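Local coordinates for amide synthase (Vibrio cholerae, PDB 1L5A), which probably forms amide bonds as a nonribosomal peptide synthetase condensation enzyme of vibriobactin biosynthesis, at residues P192-T197 with Q326-S331; W255-F260 with S278-R283. One frame throughout, in Å; residues are numbered along the deposited sequence.

In the fold
Leaving helix 175-189, the chain enters the loop holding residues 192-197, the first half of contact 1. Strand 208-214 and helices 217-229 and 234-249 follow before strand 255-260, which pairs with strand 277-282 in contact 2 and so closes a loop with 17 residues between its segments. Helices 291-307 and 313-319 then lead to residues 326-331, where contact 1 closes a much longer loop, with 128 residues between its segments. Contact 2 therefore nests within contact 1 and the two do not cross. Their centres lie about 11 Å apart, and Leu194 and Met330 of contact 1 pack on Trp255 and Trp257 respectively, tying two surface loops to the buried strand pair.

Contact 1: residues P192-T197 with Q326-S331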
loop_
_atom_site.group_PDB
_atom_site.type_symbol
_atom_site.label_atom_id
_atom_site.label_comp_id
_atom_site.label_asym_id
_atom_site.label_seq_id
_atom_site.Cartn_x
_atom_site.Cartn_y
_atom_site.Cartn_z
ATOM N N PRO A 192 2.746 -26.871 16.204
ATOM C CA PRO A 192 1.937 -27.960 16.753
ATOM C C PRO A 192 0.520 -27.789 16.203
ATOM O O PRO A 192 0.092 -26.662 15.956
ATOM C CB PRO A 192 1.975 -27.710 18.260
ATOM C CG PRO A 192 3.222 -26.893 18.468
ATOM C CD PRO A 192 3.269 -26.000 17.271
ATOM N N ASP A 193 -0.192 -28.898 16.023
ATOM C CA ASP A 193 -1.555 -28.885 15.511
ATOM C C ASP A 193 -2.537 -28.046 16.312
ATOM O O ASP A 193 -2.394 -27.856 17.520
ATOM C CB ASP A 193 -2.105 -30.308 15.428
ATOM C CG ASP A 193 -1.409 -31.134 14.381
ATOM O OD1 ASP A 193 -1.945 -32.200 14.018
ATOM O OD2 ASP A 193 -0.323 -30.718 13.919
ATOM N N LEU A 194 -3.536 -27.528 15.618
ATOM C CA LEU A 194 -4.573 -26.746 16.271
ATOM C C LEU A 194 -5.642 -27.763 16.676
ATOM O O LEU A 194 -5.773 -28.818 16.054
ATOM C CB LEU A 194 -5.168 -25.728 15.299
ATOM C CG LEU A 194 -4.282 -24.572 14.838
ATOM C CD1 LEU A 194 -4.937 -23.922 13.624
ATOM C CD2 LEU A 194 -4.069 -23.572 15.980
ATOM N N THR A 195 -6.395 -27.452 17.720
ATOM C CA THR A 195 -7.439 -28.344 18.174
ATOM C C THR A 195 -8.739 -28.114 17.420
ATOM O O THR A 195 -9.154 -26.983 17.235
ATOM C CB THR A 195 -7.706 -28.129 19.639
ATOM O OG1 THR A 195 -6.468 -28.201 20.359
ATOM C CG2 THR A 195 -8.683 -29.183 20.144
ATOM N N LEU A 196 -9.378 -29.194 16.984
ATOM C CA LEU A 196 -10.642 -29.071 16.274
ATOM C C LEU A 196 -11.799 -29.070 17.251
ATOM O O LEU A 196 -11.649 -29.415 18.421
ATOM C CB LEU A 196 -10.844 -30.224 15.294
ATOM C CG LEU A 196 -9.851 -30.382 14.139
ATOM C CD1 LEU A 196 -10.515 -31.256 13.074
ATOM C CD2 LEU A 196 -9.480 -29.022 13.528
ATOM N N THR A 197 -12.960 -28.671 16.749
ATOM C CA THR A 197 -14.174 -28.636 17.544
ATOM C C THR A 197 -14.612 -30.082 17.680
ATOM O O THR A 197 -14.595 -30.828 16.708
ATOM C CB THR A 197 -15.290 -27.841 16.817
ATOM O OG1 THR A 197 -14.934 -26.453 16.777
ATOM C CG2 THR A 197 -16.646 -28.024 17.523
ATOM N N GLN A 326 -16.441 -29.364 9.920
ATOM C CA GLN A 326 -15.455 -29.116 10.966
ATOM C C GLN A 326 -15.132 -27.651 11.190
ATOM O O GLN A 326 -15.406 -26.804 10.343
ATOM C CB GLN A 326 -14.167 -29.872 10.659
ATOM C CG GLN A 326 -14.338 -31.373 10.677
ATOM C CD GLN A 326 -13.108 -32.088 10.174
ATOM O OE1 GLN A 326 -12.693 -31.900 9.031
ATOM N NE2 GLN A 326 -12.510 -32.906 11.023
ATOM N N SER A 327 -14.543 -27.367 12.345
ATOM C CA SER A 327 -14.141 -26.013 12.723
ATOM C C SER A 327 -13.077 -26.116 13.812
ATOM O O SER A 327 -12.940 -27.153 14.452
ATOM C CB SER A 327 -15.336 -25.221 13.258
ATOM O OG SER A 327 -15.933 -25.888 14.368
ATOM N N TYR A 328 -12.312 -25.052 14.017
ATOM C CA TYR A 328 -11.296 -25.076 15.061
ATOM C C TYR A 328 -11.900 -24.742 16.417
ATOM O O TYR A 328 -12.858 -23.944 16.523
ATOM C CB TYR A 328 -10.206 -24.048 14.789
ATOM C CG TYR A 328 -9.335 -24.339 13.590
ATOM C CD1 TYR A 328 -9.097 -23.358 12.624
ATOM C CD2 TYR A 328 -8.689 -25.562 13.456
ATOM C CE1 TYR A 328 -8.234 -23.590 11.569
ATOM C CE2 TYR A 328 -7.825 -25.803 12.408
ATOM C CZ TYR A 328 -7.599 -24.817 11.472
ATOM O OH TYR A 328 -6.716 -25.052 10.454
ATOM N N PHE A 329 -11.318 -25.334 17.455
ATOM C CA PHE A 329 -11.752 -25.065 18.815
ATOM C C PHE A 329 -10.942 -23.846 19.214
ATOM O O PHE A 329 -9.787 -23.962 19.612
ATOM C CB PHE A 329 -11.419 -26.251 19.713
ATOM C CG PHE A 329 -11.902 -26.103 21.121
ATOM C CD1 PHE A 329 -13.250 -25.909 21.384
ATOM C CD2 PHE A 329 -11.014 -26.200 22.193
ATOM C CE1 PHE A 329 -13.727 -25.816 22.701
ATOM C CE2 PHE A 329 -11.475 -26.107 23.521
ATOM C CZ PHE A 329 -12.841 -25.916 23.774
ATOM N N MET A 330 -11.529 -22.660 19.094
ATOM C CA MET A 330 -10.774 -21.451 19.428
ATOM C C MET A 330 -10.644 -21.202 20.916
ATOM O O MET A 330 -11.191 -20.249 21.449
ATOM C CB MET A 330 -11.382 -20.245 18.716
ATOM C CG MET A 330 -11.229 -20.378 17.204
ATOM S SD MET A 330 -12.357 -19.396 16.212
ATOM C CE MET A 330 -12.453 -20.378 14.659
ATOM N N SER A 331 -9.886 -22.063 21.585
ATOM C CA SER A 331 -9.673 -21.918 23.015
ATOM C C SER A 331 -8.285 -22.410 23.386
ATOM O O SER A 331 -7.782 -23.347 22.797
ATOM C CB SER A 331 -10.722 -22.722 23.785
ATOM O OG SER A 331 -10.599 -22.482 25.174
#
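Leu196 and Tyr328 form a single backbone bridge, their CA atoms 4.2 Å apart, where two loop segments with end-to-end directions 111° apart meet. Two hydrogen bonds flank this pair. Phe329 N to Thr195 O, at 2.7 Å, is nearly straight, with 171° at the hydrogen. Thr197 N to Ser327 O, at 2.8 Å, is more bent.

Among the side chains, Leu194 and Leu196 address the Tyr328 ring through different methyls. Leu194 CD1 lies over one face, 3.8 Å from the ring centroid and displaced toward the rim, which makes a CH-pi contact. Leu196 CD2 approaches obliquely and reaches Tyr328 CD2 at 3.5 Å. The other methyl of Leu196, CD1, turns to the amide end of Gln326, whose OE1 is bonded to the backbone N of Asn323.

Thr197 and Ser327 add a side-chain hydrogen bond, with OG1 and OG 2.7 Å apart and either hydroxyl able to donate. Ser327 OG is placed between its own backbone N and carbonyl carbon (chi1 57°), a rotation that holds it against the threonine hydroxyl. On the far side of the bridge, Thr195 CG2 runs alongside Phe329 CB at 4.0 Å, the two side chains pointing the same way.

The chemistry thus divides along the segments. Three hydrogen bonds fix the register around Leu196 and Tyr328, while one leucine methyl lies over a face of the tyrosine ring and another meets it obliquely; the ring is also packed by Ile313 of helix 313-319. The Tyr328 amide is bonded to Glu317 of that same helix, so the loop before strand 333-337 meets the 192-197 loop and helix 313-319 through both polar and apolar groups.

Contact 2: residues W255-F260 with S278-R283; sequences WLWLPF and SLPLLR
Leu256 and Leu281 exchange two backbone hydrogen bonds, as do Leu258 and Leu279, so these are the hydrogen-bonded pairs of two antiparallel strands whose axes approach to 4.6 Å. Leu256 N to Leu281 O measures 3.1 Å, the longest of the four. Leu279 N to Leu258 O is 2.9 Å, with 167° at the hydrogen.

Between them stands the non-hydrogen-bonded pair Trp257-Pro280, with Trp255-Leu282 beyond Leu256-Leu281. Pro280, lacking an N-H, faces Trp257, whose backbone instead bonds to Pro332 and Ile334. The Leu282 amide is taken by the Tyr187 hydroxyl, and Trp255 NE1 by Pro192 O. Arg283 is satisfied at its end by a salt bridge from NH1 to Glu247 and a bond from NH2 to Ala253 O.

The indoles are covered across the strands: Leu282 CD1 sits over the six-membered ring of Trp255, 3.5 Å from its centroid, and Pro280 CB over that of Trp257 at 3.6 Å. On the other sheet face, Leu258 and Leu281 pack against helices 234-249 and 291-307.

Two reciprocal pairs of bonds between consecutive strands make an antiparallel beta hairpin with a long connection, joined through Trp257 to residues 332-334 within the condensation domain.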
loop_
_atom_site.group_PDB
_atom_site.type_symbol
_atom_site.label_atom_id
_atom_site.label_comp_id
_atom_site.label_asym_id
_atom_site.label_seq_id
_atom_site.Cartn_x
_atom_site.Cartn_y
_atom_site.Cartn_z
ATOM N N TRP A 255 -1.528 -22.861 21.800
ATOM C CA TRP A 255 -2.169 -21.718 21.180
ATOM C C TRP A 255 -3.031 -20.826 22.068
ATOM O O TRP A 255 -3.641 -21.292 23.034
ATOM C CB TRP A 255 -3.007 -22.200 20.018
ATOM C CG TRP A 255 -2.233 -22.955 18.987
ATOM C CD1 TRP A 255 -2.141 -24.312 18.851
ATOM C CD2 TRP A 255 -1.535 -22.391 17.870
ATOM N NE1 TRP A 255 -1.444 -24.626 17.705
ATOM C CE2 TRP A 255 -1.062 -23.464 17.087
ATOM C CE3 TRP A 255 -1.271 -21.077 17.455
ATOM C CZ2 TRP A 255 -0.342 -23.265 15.906
ATOM C CZ3 TRP A 255 -0.556 -20.879 16.285
ATOM C CH2 TRP A 255 -0.102 -21.969 15.522
ATOM N N LEU A 256 -3.056 -19.534 21.730
ATOM C CA LEU A 256 -3.885 -18.535 22.413
ATOM C C LEU A 256 -4.648 -17.877 21.275
ATOM O O LEU A 256 -4.029 -17.344 20.372
ATOM C CB LEU A 256 -3.044 -17.463 23.088
ATOM C CG LEU A 256 -3.565 -16.870 24.405
ATOM C CD1 LEU A 256 -3.012 -15.455 24.551
ATOM C CD2 LEU A 256 -5.088 -16.859 24.461
ATOM N N TRP A 257 -5.979 -17.911 21.300
ATOM C CA TRP A 257 -6.748 -17.305 20.228
ATOM C C TRP A 257 -7.086 -15.865 20.536
ATOM O O TRP A 257 -7.385 -15.520 21.683
ATOM C CB TRP A 257 -8.019 -18.092 19.953
ATOM C CG TRP A 257 -7.779 -19.443 19.334
ATOM C CD1 TRP A 257 -7.397 -20.587 19.977
ATOM C CD2 TRP A 257 -7.898 -19.782 17.946
ATOM N NE1 TRP A 257 -7.273 -21.617 19.074
ATOM C CE2 TRP A 257 -7.573 -21.154 17.823
ATOM C CE3 TRP A 257 -8.247 -19.061 16.794
ATOM C CZ2 TRP A 257 -7.590 -21.824 16.594
ATOM C CZ3 TRP A 257 -8.267 -19.729 15.564
ATOM C CH2 TRP A 257 -7.940 -21.097 15.476
ATOM N N LEU A 258 -7.027 -15.040 19.487
ATOM C CA LEU A 258 -7.280 -13.600 19.546
ATOM C C LEU A 258 -8.298 -13.140 18.534
ATOM O O LEU A 258 -8.522 -13.792 17.508
ATOM C CB LEU A 258 -6.036 -12.805 19.176
ATOM C CG LEU A 258 -4.747 -12.936 19.934
ATOM C CD1 LEU A 258 -3.683 -12.178 19.186
ATOM C CD2 LEU A 258 -4.939 -12.384 21.331
ATOM N N PRO A 259 -8.924 -11.994 18.807
ATOM C CA PRO A 259 -9.886 -11.508 17.831
ATOM C C PRO A 259 -9.193 -10.311 17.164
ATOM O O PRO A 259 -8.789 -9.369 17.858
ATOM C CB PRO A 259 -11.083 -11.093 18.697
ATOM C CG PRO A 259 -10.437 -10.521 19.887
ATOM C CD PRO A 259 -9.197 -11.417 20.139
ATOM N N PHE A 260 -8.976 -10.374 15.852
ATOM C CA PHE A 260 -8.400 -9.223 15.149
ATOM C C PHE A 260 -9.606 -8.465 14.547
ATOM O O PHE A 260 -10.333 -8.999 13.688
ATOM C CB PHE A 260 -7.443 -9.656 14.041
ATOM C CG PHE A 260 -7.054 -8.533 13.119
ATOM C CD1 PHE A 260 -6.598 -7.318 13.640
ATOM C CD2 PHE A 260 -7.211 -8.656 11.739
ATOM C CE1 PHE A 260 -6.308 -6.246 12.805
ATOM C CE2 PHE A 260 -6.924 -7.584 10.890
ATOM C CZ PHE A 260 -6.473 -6.379 11.426
ATOM N N SER A 278 -11.049 -14.473 14.084
ATOM C CA SER A 278 -10.362 -15.202 15.155
ATOM C C SER A 278 -9.074 -15.814 14.636
ATOM O O SER A 278 -9.083 -16.600 13.686
ATOM C CB SER A 278 -11.267 -16.308 15.689
ATOM O OG SER A 278 -12.464 -15.767 16.196
ATOM N N LEU A 279 -7.969 -15.480 15.277
ATOM C CA LEU A 279 -6.684 -15.988 14.825
ATOM C C LEU A 279 -5.866 -16.635 15.928
ATOM O O LEU A 279 -5.911 -16.224 17.090
ATOM C CB LEU A 279 -5.871 -14.848 14.185
ATOM C CG LEU A 279 -6.596 -14.128 13.042
ATOM C CD1 LEU A 279 -5.873 -12.828 12.688
ATOM C CD2 LEU A 279 -6.684 -15.043 11.861
ATOM N N PRO A 280 -5.108 -17.679 15.575
ATOM C CA PRO A 280 -4.304 -18.320 16.614
ATOM C C PRO A 280 -2.875 -17.765 16.694
ATOM O O PRO A 280 -2.213 -17.588 15.682
ATOM C CB PRO A 280 -4.363 -19.797 16.215
ATOM C CG PRO A 280 -4.347 -19.720 14.724
ATOM C CD PRO A 280 -5.313 -18.584 14.429
ATOM N N LEU A 281 -2.439 -17.482 17.915
ATOM C CA LEU A 281 -1.101 -16.983 18.229
ATOM C C LEU A 281 -0.340 -18.165 18.829
ATOM O O LEU A 281 -0.813 -18.793 19.781
ATOM C CB LEU A 281 -1.164 -15.854 19.282
ATOM C CG LEU A 281 0.162 -15.477 19.972
ATOM C CD1 LEU A 281 1.055 -14.797 18.961
ATOM C CD2 LEU A 281 -0.072 -14.544 21.170
ATOM N N LEU A 282 0.817 -18.494 18.272
ATOM C CA LEU A 282 1.604 -19.595 18.819
ATOM C C LEU A 282 2.373 -18.920 19.923
ATOM O O LEU A 282 3.148 -17.998 19.666
ATOM C CB LEU A 282 2.555 -20.168 17.775
ATOM C CG LEU A 282 3.182 -21.508 18.177
ATOM C CD1 LEU A 282 2.070 -22.486 18.565
ATOM C CD2 LEU A 282 4.006 -22.077 17.030
ATOM N N ARG A 283 2.137 -19.346 21.157
ATOM C CA ARG A 283 2.803 -18.717 22.280
ATOM C C ARG A 283 4.283 -19.004 22.280
ATOM O O ARG A 283 4.716 -20.131 22.030
ATOM C CB ARG A 283 2.189 -19.187 23.600
ATOM C CG ARG A 283 0.693 -18.942 23.691
ATOM C CD ARG A 283 0.090 -19.411 25.016
ATOM N NE ARG A 283 0.441 -20.792 25.319
ATOM C CZ ARG A 283 1.494 -21.140 26.047
ATOM N NH1 ARG A 283 2.289 -20.199 26.554
ATOM N NH2 ARG A 283 1.762 -22.425 26.247
#